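Local coordinates for protein putative cytochrome P450 120 (Synechocystis sp., PDB 2VE3) that binds heme and retinoic acid and probably works as a cytochrome P450 monooxygenase, using molecular oxygen to oxidise its substrate, at residues 23-28 and 33-38; 94-99 and 241-246; 116-121 and 297-302; 219-222 and 226-229; 406-409 and 413-416. One frame throughout, in Å; residues are numbered along the deposited sequence.

Interaction 1. Residues 23-28 and 33-38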
# COMPACT_ATOMS: atom_id res chain seq x y z
N LEU A 23 14.56 13.71 -18.60
CA LEU A 23 14.78 12.31 -18.21
C LEU A 23 15.44 12.18 -16.82
O LEU A 23 15.02 11.35 -16.02
CB LEU A 23 15.55 11.52 -19.27
CG LEU A 23 15.78 10.03 -18.98
CD1 LEU A 23 14.51 9.19 -19.14
CD2 LEU A 23 16.90 9.47 -19.84
N GLY A 24 16.44 13.01 -16.56
CA GLY A 24 17.11 13.04 -15.26
C GLY A 24 17.56 11.66 -14.83
O GLY A 24 18.16 10.94 -15.60
N GLU A 25 17.25 11.30 -13.59
CA GLU A 25 17.57 9.95 -13.10
C GLU A 25 16.34 9.04 -13.05
O GLU A 25 16.30 8.08 -12.28
CB GLU A 25 18.24 10.02 -11.72
CG GLU A 25 19.46 10.92 -11.64
CD GLU A 25 20.27 10.67 -10.37
OE1 GLU A 25 19.86 11.11 -9.27
OE2 GLU A 25 21.33 10.02 -10.48
N THR A 26 15.34 9.35 -13.88
CA THR A 26 14.09 8.59 -13.89
C THR A 26 14.32 7.10 -14.16
O THR A 26 13.64 6.26 -13.57
CB THR A 26 13.06 9.15 -14.94
OG1 THR A 26 12.91 10.57 -14.77
CG2 THR A 26 11.70 8.49 -14.76
N LEU A 27 15.27 6.77 -15.03
CA LEU A 27 15.52 5.36 -15.35
C LEU A 27 16.10 4.59 -14.16
O LEU A 27 15.79 3.42 -13.97
CB LEU A 27 16.41 5.20 -16.59
CG LEU A 27 15.96 5.72 -17.96
CD1 LEU A 27 17.10 5.56 -19.00
CD2 LEU A 27 14.70 5.04 -18.46
N ASN A 28 16.93 5.25 -13.37
CA ASN A 28 17.51 4.64 -12.17
C ASN A 28 16.43 4.40 -11.12
O ASN A 28 16.33 3.31 -10.56
CB ASN A 28 18.63 5.52 -11.62
CG ASN A 28 19.67 5.89 -12.69
OD1 ASN A 28 20.48 5.07 -13.09
ND2 ASN A 28 19.63 7.13 -13.14
N GLY A 33 17.02 -1.12 -7.65
CA GLY A 33 16.57 -1.36 -6.26
C GLY A 33 17.45 -0.59 -5.29
O GLY A 33 17.26 -0.64 -4.08
N ASP A 34 18.39 0.15 -5.86
CA ASP A 34 19.55 0.72 -5.19
C ASP A 34 19.41 2.23 -4.99
O ASP A 34 20.23 2.86 -4.31
CB ASP A 34 20.76 0.45 -6.10
CG ASP A 34 22.07 0.53 -5.36
OD1 ASP A 34 22.14 0.04 -4.21
OD2 ASP A 34 23.04 1.08 -5.95
N PHE A 35 18.37 2.80 -5.58
CA PHE A 35 18.28 4.25 -5.82
C PHE A 35 18.55 5.13 -4.60
O PHE A 35 19.46 5.95 -4.62
CB PHE A 35 16.95 4.61 -6.49
CG PHE A 35 16.89 6.04 -6.97
CD1 PHE A 35 17.36 6.38 -8.23
CD2 PHE A 35 16.37 7.04 -6.16
CE1 PHE A 35 17.31 7.69 -8.67
CE2 PHE A 35 16.32 8.35 -6.60
CZ PHE A 35 16.80 8.67 -7.87
N GLY A 36 17.77 4.95 -3.55
CA GLY A 36 17.82 5.85 -2.38
C GLY A 36 19.07 5.63 -1.55
O GLY A 36 19.68 6.60 -1.08
N LYS A 37 19.42 4.36 -1.37
CA LYS A 37 20.60 3.95 -0.61
C LYS A 37 21.89 4.42 -1.28
O LYS A 37 22.79 4.94 -0.62
CB LYS A 37 20.60 2.41 -0.42
CG LYS A 37 21.75 1.88 0.45
CD LYS A 37 21.50 0.44 0.92
CE LYS A 37 22.70 -0.11 1.69
NZ LYS A 37 23.10 0.75 2.86
N LYS A 38 21.97 4.24 -2.61
CA LYS A 38 23.13 4.69 -3.39
C LYS A 38 23.41 6.18 -3.22
O LYS A 38 24.54 6.60 -3.00
CB LYS A 38 22.95 4.36 -4.88
CG LYS A 38 24.17 4.66 -5.73
CD LYS A 38 24.07 4.01 -7.11
CE LYS A 38 24.98 4.71 -8.12
NZ LYS A 38 24.46 6.07 -8.46

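Interaction 2. Residues 94-99 and 241-246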
# COMPACT_ATOMS: atom_id res chain seq x y z
N ALA A 94 -6.36 10.39 -4.44
CA ALA A 94 -4.93 10.56 -4.60
C ALA A 94 -4.55 11.78 -5.47
O ALA A 94 -3.45 12.28 -5.35
CB ALA A 94 -4.33 9.29 -5.16
N THR A 95 -5.46 12.25 -6.32
CA THR A 95 -5.17 13.37 -7.24
C THR A 95 -6.02 14.63 -6.94
O THR A 95 -5.98 15.64 -7.65
CB THR A 95 -5.34 12.94 -8.73
OG1 THR A 95 -6.67 12.48 -8.95
CG2 THR A 95 -4.37 11.79 -9.09
N GLN A 96 -6.79 14.55 -5.86
CA GLN A 96 -7.61 15.67 -5.39
C GLN A 96 -6.86 16.56 -4.40
O GLN A 96 -5.98 16.08 -3.67
CB GLN A 96 -8.92 15.16 -4.79
CG GLN A 96 -9.86 14.71 -5.91
CD GLN A 96 -11.03 13.90 -5.44
OE1 GLN A 96 -10.94 13.12 -4.48
NE2 GLN A 96 -12.16 14.07 -6.13
N MET A 97 -7.21 17.84 -4.42
CA MET A 97 -6.59 18.85 -3.56
C MET A 97 -7.62 19.60 -2.76
O MET A 97 -8.80 19.67 -3.13
CB MET A 97 -5.82 19.90 -4.39
CG MET A 97 -4.68 19.37 -5.25
SD MET A 97 -3.51 18.31 -4.38
CE MET A 97 -3.08 19.27 -2.93
N GLY A 98 -7.16 20.15 -1.64
CA GLY A 98 -7.91 21.13 -0.85
C GLY A 98 -9.30 20.72 -0.45
O GLY A 98 -9.50 19.66 0.14
N GLU A 99 -10.26 21.58 -0.80
CA GLU A 99 -11.66 21.43 -0.38
C GLU A 99 -12.31 20.15 -0.90
O GLU A 99 -13.02 19.46 -0.17
CB GLU A 99 -12.48 22.66 -0.79
CG GLU A 99 -13.96 22.59 -0.43
CD GLU A 99 -14.61 23.97 -0.25
OE1 GLU A 99 -13.92 25.02 -0.36
OE2 GLU A 99 -15.83 23.99 -0.01
N LEU A 241 -20.44 10.42 -12.28
CA LEU A 241 -20.01 9.12 -12.79
C LEU A 241 -18.49 9.03 -13.01
O LEU A 241 -17.88 8.06 -12.57
CB LEU A 241 -20.78 8.73 -14.07
CG LEU A 241 -20.33 7.44 -14.76
CD1 LEU A 241 -20.68 6.20 -13.93
CD2 LEU A 241 -20.90 7.34 -16.17
N PRO A 242 -17.88 10.01 -13.71
CA PRO A 242 -16.42 9.96 -13.85
C PRO A 242 -15.67 9.90 -12.50
O PRO A 242 -14.67 9.19 -12.38
CB PRO A 242 -16.09 11.25 -14.63
CG PRO A 242 -17.37 11.51 -15.45
CD PRO A 242 -18.44 11.16 -14.44
N GLU A 243 -16.16 10.63 -11.50
CA GLU A 243 -15.59 10.57 -10.16
C GLU A 243 -15.82 9.22 -9.46
O GLU A 243 -14.90 8.68 -8.80
CB GLU A 243 -16.06 11.73 -9.28
CG GLU A 243 -15.69 11.53 -7.82
CD GLU A 243 -15.45 12.80 -7.05
OE1 GLU A 243 -15.88 13.90 -7.51
OE2 GLU A 243 -14.81 12.69 -5.97
N LEU A 244 -17.04 8.69 -9.60
CA LEU A 244 -17.40 7.37 -9.08
C LEU A 244 -16.47 6.27 -9.58
O LEU A 244 -16.03 5.41 -8.82
CB LEU A 244 -18.83 7.01 -9.47
CG LEU A 244 -20.02 7.70 -8.77
CD1 LEU A 244 -21.35 7.36 -9.47
CD2 LEU A 244 -20.06 7.29 -7.32
N LYS A 245 -16.18 6.29 -10.88
CA LYS A 245 -15.32 5.30 -11.50
C LYS A 245 -13.85 5.44 -11.08
O LYS A 245 -13.19 4.44 -10.83
CB LYS A 245 -15.48 5.35 -13.01
CG LYS A 245 -16.94 5.23 -13.46
CD LYS A 245 -17.07 4.93 -14.93
CE LYS A 245 -16.44 5.97 -15.81
NZ LYS A 245 -16.67 5.57 -17.23
N ASP A 246 -13.34 6.68 -11.02
CA ASP A 246 -11.98 6.95 -10.55
C ASP A 246 -11.79 6.56 -9.08
O ASP A 246 -10.73 6.06 -8.70
CB ASP A 246 -11.62 8.43 -10.74
CG ASP A 246 -11.01 8.73 -12.11
OD1 ASP A 246 -10.98 7.82 -12.97
OD2 ASP A 246 -10.55 9.87 -12.33

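Interaction 3. Residues 116-121 and 297-302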
# COMPACT_ATOMS: atom_id res chain seq x y z
N THR A 116 -18.47 -1.29 9.91
CA THR A 116 -18.54 -1.68 8.49
C THR A 116 -17.45 -2.70 8.16
O THR A 116 -17.64 -3.58 7.32
CB THR A 116 -18.40 -0.46 7.54
OG1 THR A 116 -19.39 0.52 7.86
CG2 THR A 116 -18.55 -0.87 6.06
N LEU A 117 -16.31 -2.55 8.82
CA LEU A 117 -15.22 -3.50 8.69
C LEU A 117 -15.60 -4.85 9.31
O LEU A 117 -15.32 -5.90 8.74
CB LEU A 117 -13.96 -2.95 9.36
CG LEU A 117 -13.35 -1.68 8.77
CD1 LEU A 117 -12.15 -1.30 9.61
CD2 LEU A 117 -12.96 -1.84 7.30
N ASP A 118 -16.26 -4.79 10.47
CA ASP A 118 -16.77 -5.98 11.14
C ASP A 118 -17.70 -6.77 10.22
O ASP A 118 -17.65 -8.00 10.19
CB ASP A 118 -17.50 -5.59 12.43
CG ASP A 118 -16.55 -5.12 13.55
OD1 ASP A 118 -15.35 -4.87 13.29
OD2 ASP A 118 -17.02 -5.01 14.70
N SER A 119 -18.51 -6.06 9.44
CA SER A 119 -19.41 -6.70 8.47
C SER A 119 -18.72 -7.26 7.24
O SER A 119 -19.32 -8.07 6.52
CB SER A 119 -20.55 -5.75 8.06
OG SER A 119 -20.09 -4.64 7.31
N TYR A 120 -17.48 -6.86 6.99
CA TYR A 120 -16.70 -7.39 5.86
C TYR A 120 -16.21 -8.83 6.11
O TYR A 120 -15.97 -9.59 5.16
CB TYR A 120 -15.49 -6.50 5.55
CG TYR A 120 -15.78 -5.22 4.79
CD1 TYR A 120 -16.89 -5.10 3.94
CD2 TYR A 120 -14.91 -4.13 4.87
CE1 TYR A 120 -17.14 -3.92 3.23
CE2 TYR A 120 -15.14 -2.94 4.16
CZ TYR A 120 -16.26 -2.85 3.34
OH TYR A 120 -16.50 -1.69 2.63
N LEU A 121 -16.08 -9.19 7.38
CA LEU A 121 -15.41 -10.45 7.78
C LEU A 121 -15.87 -11.77 7.14
O LEU A 121 -15.02 -12.49 6.60
CB LEU A 121 -15.40 -10.59 9.30
CG LEU A 121 -14.28 -9.85 10.00
CD1 LEU A 121 -14.09 -10.46 11.36
CD2 LEU A 121 -13.01 -9.98 9.17
N THR A 297 -12.88 -11.56 18.14
CA THR A 297 -11.81 -12.55 18.32
C THR A 297 -10.44 -12.04 17.84
O THR A 297 -9.43 -12.19 18.54
CB THR A 297 -12.18 -13.88 17.62
OG1 THR A 297 -13.28 -14.49 18.33
CG2 THR A 297 -10.99 -14.85 17.61
N LEU A 298 -10.42 -11.44 16.65
CA LEU A 298 -9.21 -10.83 16.09
C LEU A 298 -8.70 -9.64 16.91
O LEU A 298 -7.53 -9.25 16.79
CB LEU A 298 -9.47 -10.38 14.65
CG LEU A 298 -9.87 -11.42 13.61
CD1 LEU A 298 -10.42 -10.74 12.36
CD2 LEU A 298 -8.71 -12.35 13.25
N LYS A 299 -9.58 -9.05 17.73
CA LYS A 299 -9.19 -7.96 18.65
C LYS A 299 -8.54 -8.48 19.93
O LYS A 299 -8.16 -7.70 20.80
CB LYS A 299 -10.39 -7.08 18.99
CG LYS A 299 -10.71 -6.05 17.93
CD LYS A 299 -12.16 -5.61 18.06
CE LYS A 299 -12.53 -4.57 17.01
NZ LYS A 299 -12.49 -5.12 15.63
N LYS A 300 -8.43 -9.80 20.05
CA LYS A 300 -7.75 -10.45 21.17
C LYS A 300 -6.37 -10.99 20.76
O LYS A 300 -5.92 -12.03 21.26
CB LYS A 300 -8.61 -11.59 21.72
CG LYS A 300 -9.94 -11.17 22.37
CD LYS A 300 -10.37 -12.23 23.39
CE LYS A 300 -11.76 -11.96 23.96
NZ LYS A 300 -12.84 -12.58 23.12
N MET A 301 -5.69 -10.29 19.86
CA MET A 301 -4.41 -10.77 19.36
C MET A 301 -3.32 -9.71 19.46
O MET A 301 -2.82 -9.25 18.43
CB MET A 301 -4.56 -11.26 17.90
CG MET A 301 -5.40 -12.51 17.74
SD MET A 301 -6.00 -12.77 16.04
CE MET A 301 -7.01 -14.22 16.31
N PRO A 302 -2.95 -9.31 20.70
CA PRO A 302 -1.90 -8.31 20.93
C PRO A 302 -0.51 -8.68 20.39
O PRO A 302 0.22 -7.80 19.92
CB PRO A 302 -1.85 -8.19 22.46
CG PRO A 302 -2.40 -9.48 22.97
CD PRO A 302 -3.51 -9.78 21.98

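Interaction 4. Residues 219-222 and 226-229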
# COMPACT_ATOMS: atom_id res chain seq x y z
N PRO A 219 -31.21 0.96 -2.62
CA PRO A 219 -29.94 1.45 -2.09
C PRO A 219 -29.39 0.55 -0.98
O PRO A 219 -30.10 0.26 -0.01
CB PRO A 219 -30.31 2.84 -1.52
CG PRO A 219 -31.61 3.19 -2.18
CD PRO A 219 -32.31 1.89 -2.35
N SER A 220 -28.14 0.12 -1.15
CA SER A 220 -27.43 -0.68 -0.15
C SER A 220 -26.05 -0.09 0.16
O SER A 220 -25.27 0.17 -0.75
CB SER A 220 -27.31 -2.15 -0.60
OG SER A 220 -27.39 -2.27 -2.01
N GLU A 221 -25.78 0.14 1.44
CA GLU A 221 -24.49 0.66 1.91
C GLU A 221 -23.66 -0.45 2.56
O GLU A 221 -22.94 -0.22 3.54
CB GLU A 221 -24.68 1.84 2.87
CG GLU A 221 -25.18 3.13 2.22
CD GLU A 221 -26.69 3.17 2.07
OE1 GLU A 221 -27.39 3.11 3.11
OE2 GLU A 221 -27.19 3.27 0.92
N GLU A 222 -23.79 -1.66 2.03
CA GLU A 222 -23.06 -2.83 2.54
C GLU A 222 -21.57 -2.73 2.21
O GLU A 222 -20.71 -3.12 3.03
CB GLU A 222 -23.66 -4.13 1.99
N GLY A 226 -21.66 1.08 -2.95
CA GLY A 226 -22.92 1.55 -2.38
C GLY A 226 -22.76 2.81 -1.55
O GLY A 226 -23.54 3.75 -1.71
N ILE A 227 -21.74 2.84 -0.71
CA ILE A 227 -21.37 4.06 0.03
C ILE A 227 -21.13 5.28 -0.87
O ILE A 227 -21.64 6.36 -0.59
CB ILE A 227 -20.21 3.81 1.05
CG1 ILE A 227 -20.72 2.95 2.21
CG2 ILE A 227 -19.69 5.13 1.64
CD1 ILE A 227 -19.69 2.57 3.24
N LEU A 228 -20.39 5.10 -1.96
CA LEU A 228 -20.11 6.20 -2.89
C LEU A 228 -21.34 6.66 -3.66
O LEU A 228 -21.51 7.85 -3.94
CB LEU A 228 -19.00 5.83 -3.87
CG LEU A 228 -17.60 5.53 -3.31
CD1 LEU A 228 -16.63 5.12 -4.44
CD2 LEU A 228 -17.10 6.73 -2.53
N LEU A 229 -22.20 5.72 -4.01
CA LEU A 229 -23.45 6.05 -4.69
C LEU A 229 -24.36 6.87 -3.79
O LEU A 229 -25.04 7.77 -4.26
CB LEU A 229 -24.16 4.78 -5.16
CG LEU A 229 -23.98 4.23 -6.58
CD1 LEU A 229 -22.92 4.91 -7.41
CD2 LEU A 229 -23.68 2.76 -6.49

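Interaction 5. Residues 406-409 and 413-416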
# COMPACT_ATOMS: atom_id res chain seq x y z
N THR A 406 -4.04 -15.23 10.79
CA THR A 406 -4.71 -16.11 11.73
C THR A 406 -5.08 -17.45 11.10
O THR A 406 -4.71 -18.50 11.60
CB THR A 406 -5.95 -15.42 12.38
OG1 THR A 406 -5.52 -14.34 13.22
CG2 THR A 406 -6.77 -16.40 13.21
N ARG A 407 -5.80 -17.41 9.99
CA ARG A 407 -6.20 -18.64 9.30
C ARG A 407 -5.04 -19.46 8.76
O ARG A 407 -5.12 -20.70 8.72
CB ARG A 407 -7.19 -18.34 8.19
CG ARG A 407 -8.54 -17.88 8.68
CD ARG A 407 -9.17 -18.89 9.61
NE ARG A 407 -10.61 -18.68 9.68
CZ ARG A 407 -11.43 -19.23 10.58
NH1 ARG A 407 -10.95 -20.03 11.52
NH2 ARG A 407 -12.73 -18.95 10.53
N LEU A 408 -3.98 -18.79 8.32
CA LEU A 408 -2.82 -19.49 7.78
C LEU A 408 -2.04 -20.21 8.88
O LEU A 408 -1.68 -21.38 8.72
CB LEU A 408 -1.90 -18.52 7.02
CG LEU A 408 -0.56 -19.11 6.52
CD1 LEU A 408 -0.76 -20.23 5.51
CD2 LEU A 408 0.36 -18.02 5.97
N ILE A 409 -1.80 -19.53 9.99
CA ILE A 409 -1.04 -20.13 11.09
C ILE A 409 -1.82 -21.22 11.83
O ILE A 409 -1.25 -22.23 12.24
CB ILE A 409 -0.42 -19.05 12.02
CG1 ILE A 409 0.77 -18.39 11.31
CG2 ILE A 409 0.04 -19.66 13.36
CD1 ILE A 409 1.42 -17.24 12.04
N ASP A 413 1.81 -25.04 8.86
CA ASP A 413 3.19 -24.60 8.82
C ASP A 413 3.58 -24.52 7.36
O ASP A 413 2.90 -25.10 6.50
CB ASP A 413 4.12 -25.58 9.53
CG ASP A 413 4.08 -25.43 11.03
OD1 ASP A 413 3.82 -24.31 11.51
OD2 ASP A 413 4.32 -26.44 11.72
N TRP A 414 4.66 -23.81 7.07
CA TRP A 414 5.18 -23.77 5.71
C TRP A 414 6.69 -23.62 5.64
O TRP A 414 7.35 -23.12 6.57
CB TRP A 414 4.45 -22.71 4.86
CG TRP A 414 4.66 -21.27 5.27
CD1 TRP A 414 5.49 -20.37 4.67
CD2 TRP A 414 4.01 -20.58 6.35
NE1 TRP A 414 5.40 -19.16 5.30
CE2 TRP A 414 4.51 -19.26 6.35
CE3 TRP A 414 3.07 -20.94 7.32
CZ2 TRP A 414 4.10 -18.29 7.27
CZ3 TRP A 414 2.65 -19.98 8.24
CH2 TRP A 414 3.17 -18.67 8.21
N THR A 415 7.22 -24.09 4.51
CA THR A 415 8.64 -24.08 4.25
C THR A 415 8.91 -23.32 2.98
O THR A 415 8.30 -23.58 1.94
CB THR A 415 9.18 -25.52 4.09
OG1 THR A 415 8.67 -26.34 5.15
CG2 THR A 415 10.69 -25.56 4.13
N LEU A 416 9.84 -22.38 3.07
CA LEU A 416 10.37 -21.67 1.92
C LEU A 416 11.43 -22.53 1.24
O LEU A 416 12.52 -22.72 1.77
CB LEU A 416 10.99 -20.33 2.35
CG LEU A 416 10.17 -19.33 3.19
CD1 LEU A 416 11.00 -18.09 3.46
CD2 LEU A 416 8.89 -18.92 2.51

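Interaction 1. Residues 23-28 and 33-38
The Phe35 ring turns its edge to the first helix: CB of Glu25 and CB of Asn28 both lie close to the ring plane, beside the CE1 and CD1 corner. Asn28 is the nearer of the two, its CB 3.7 Å from Phe35 CD1, while Glu25 CB stands 3.9 Å from Phe35 CE1. Two backbone atoms reach the same corner from oblique directions, Asn28 C at 3.6 Å from Phe35 CD1 and Glu25 O at 3.8 Å from Phe35 CE1. Further partners of the ring come from elsewhere in the chain: Arg39 makes a cation-pi contact, Phe58 meets it with the ring planes about 50° apart, and Phe47, Thr49 and Leu51 of strand 47-51 pack on it. Phe35 gets there with CG anti to its backbone N (chi1 -170°), which sends the ring out from its helix. Glu25, the N-cap residue of helix 26-31, extends past the ring with its carboxylate plane 57° from the aromatic plane. Its OE1 is hydrogen-bonded to Thr49 and its OE2 forms a salt bridge with Arg39, so the carboxylate is held between strand and helix. Just upstream, a type II' turn from Leu23 to Thr26 is closed at Leu23 O, which accepts from Thr26 N and, at 2.6 Å, from Thr26 OG1. Two short successive helices, 26-31 and 35-43, are thus packed against the first strands of the mixed sheet, as in the N-terminal part of the cytochrome P450 fold; the Phe35 side chain lies about 6 Å from the bound retinoic acid.

Interaction 2. Residues 94-99 and 241-246
Glu243, in the first turn of helix 241-272, takes a hydrogen bond from Gln96, which comes out of the loop preceding helix 98-109. Ahead of it, Leu241 and Pro242 start the helix, their carbonyls accepting from Lys245 N and Asp246 N. Glu243 leaves the helix with CG anti to the backbone N (chi1 169°) and runs extended, which carries its carboxylate out to Gln96. The bond from Gln96 NE2 to Glu243 OE2 is 3.0 Å long and fairly straight, 162° at the hydrogen. It lies near the plane of the Gln96 amide but meets OE2 from above the carboxylate, 58° out of its plane, and the two side chains cross at about a right angle. OE2 is also gripped by Arg104, in a salt bridge, and by Gln247 NE2, which in turn donates to Gln96 OE1. A leucine in place of Gln96 would probably leave this buried OE2 with one donor fewer and Gln247 without one of its two acceptors. Next in sequence, Leu244 packs on Ile211, Lys245 pairs with Glu208, and Asp246 takes Arg200 through OD1 and Asn91 N through OD2. The start of helix 241-272, the long central helix of the P450 fold, is therefore pinned between helix 192-215, helix 98-109 and the loop carrying Gln96, whose backbone O binds Arg389.

Interaction 3. Residues 116-121 and 297-302
Asp118 and Leu298 have the nearest CA atoms, still 10.3 Å apart, so residues 116-121, where the chain passes from helix 114-118 into helix 121-137, and residues 297-302 meet through side chains alone. The apolar half is a pair of leucines reaching toward each other tip to tip: Leu298 CD1 stands 3.8 Å from Leu121 CD1 and 4.2 Å from Leu121 CD2. Leu121 also rests on Leu399 and Leu403 of helix 394-411 and on Ala295, while Leu298 packs on Leu293. The polar half lies at the more exposed side. Lys299 runs extended as far as CE and then bends at its last torsion (chi4 66°), bringing NZ toward Asp118 OD1; the two side chains cross at about a right angle. The separation of Lys299 NZ and Asp118 OD1, 3.7 Å, makes this a long salt bridge. On the first segment Ser119 OG donates back to Thr116 O at 2.7 Å. Leu298 O accepts from Lys402, so helix 394-411, which follows the heme-ligand cysteine loop in P450s, contacts both segments. Asp118 OD2 lies close to Glu296 OE1, a like-charged neighbour; the Lys299 ammonium probably eases that repulsion, and the joint likely depends more on its buried leucines than on this loose ion pair.

Interaction 4. Residues 219-222 and 226-229
Ser220 O points at the CA of Gly226, 3.2 Å away, in a CA-H...O contact with an angle of 142° at the hydrogen. A CB on Gly226 would run into that oxygen, so the absence of one is what lets the loop come so close to the helix. The Ser220 side chain itself stays aside, its first torsion caught between staggered positions, with OG weakly bonded to Pro218 O and the residue resting on Arg214. Glu221 does the side-chain work on the loop. Its CG stands anti to its own carbonyl carbon and the chain then bends at chi2 (84°), folding the carboxylate back over its own backbone: Glu221 OE2 is 3.5 Å from Glu221 N. Helix 224-230 lies between helix 192-215 and the long helix 241-272, positions that match helix G, helix H and the long central helix of the P450 fold, and the loop 219-222 is the link leading into it. Because the glutamate is bent, only its near end faces the helix, with Glu221 CG 4.3 Å from Gly226 O and Glu221 CB 4.2 Å from Ile227 CG1. Ile227 sets CG1 anti to its carbonyl carbon (chi1 -70°), which brings CG1 to 4.1 Å from Glu221 O. Gly226 N is bonded to Asp223 OD1 close to the start of the helix, and Leu228 turns to Leu244, Ile248, Ile107 and Leu108.

Interaction 5. Residues 406-409 and 413-416
Leu408 and Ile409 pack on Trp414 from two directions, one over a face and one at the edge. Leu408 CD2 makes a CH-pi contact over the Trp414 six-membered ring, 3.8 Å from its centroid and 19° off the normal, with Leu408 CG 3.7 Å from Trp414 CZ3. The leucine puts CG anti to the backbone N (chi1 174°), carrying the isobutyl group over the indole. Ile409 CG1 meets the rim in the ring plane, 3.9 Å from Trp414 CH2. Further partners close in: Trp143 edge-to-face, Arg277 by cation-pi, and Cys267 O, which takes the bond from Trp414 NE1. By contrast, the strand on either side of Trp414 is looser: Asp413 before it points away from the helix, its OD1 paired with Arg277 and Arg281, and Thr415 and Leu416 after it are partly exposed. An alanine in place of Trp414 would probably open a gap beneath Leu408 and beside Ile409 and leave Cys267 O without this donor. Helix 394-411 is thus joined to strand 412-416, an outer strand of the small antiparallel sheet, by one indole whose benzene ring meets aliphatic carbon from this helix, while its single polar hydrogen is paired in the buried interior.

How the interactions relate
Interactions 2, 4, 3 and 5 form a connected run. Interaction 4 touches interaction 2 through Leu229 CD1 and Leu244 CD1, 3.6 Å apart, and interaction 3 where Tyr120 CE1 lies 3.7 Å from Glu222 O. Interaction 3 then meets interaction 5, with Met301 SD 3.3 Å from Thr406 OG1. Interaction 1 stands apart at the N-terminal side, its nearest atoms about 17 Å from interaction 2. Two of the contacts come near the ligands: Ala94 of interaction 2 touches both heme and retinoic acid, and the Phe35 side chain of interaction 1 lies about 6 Å from the retinoic acid. The Leu121 side chain stays about 13 Å from the heme.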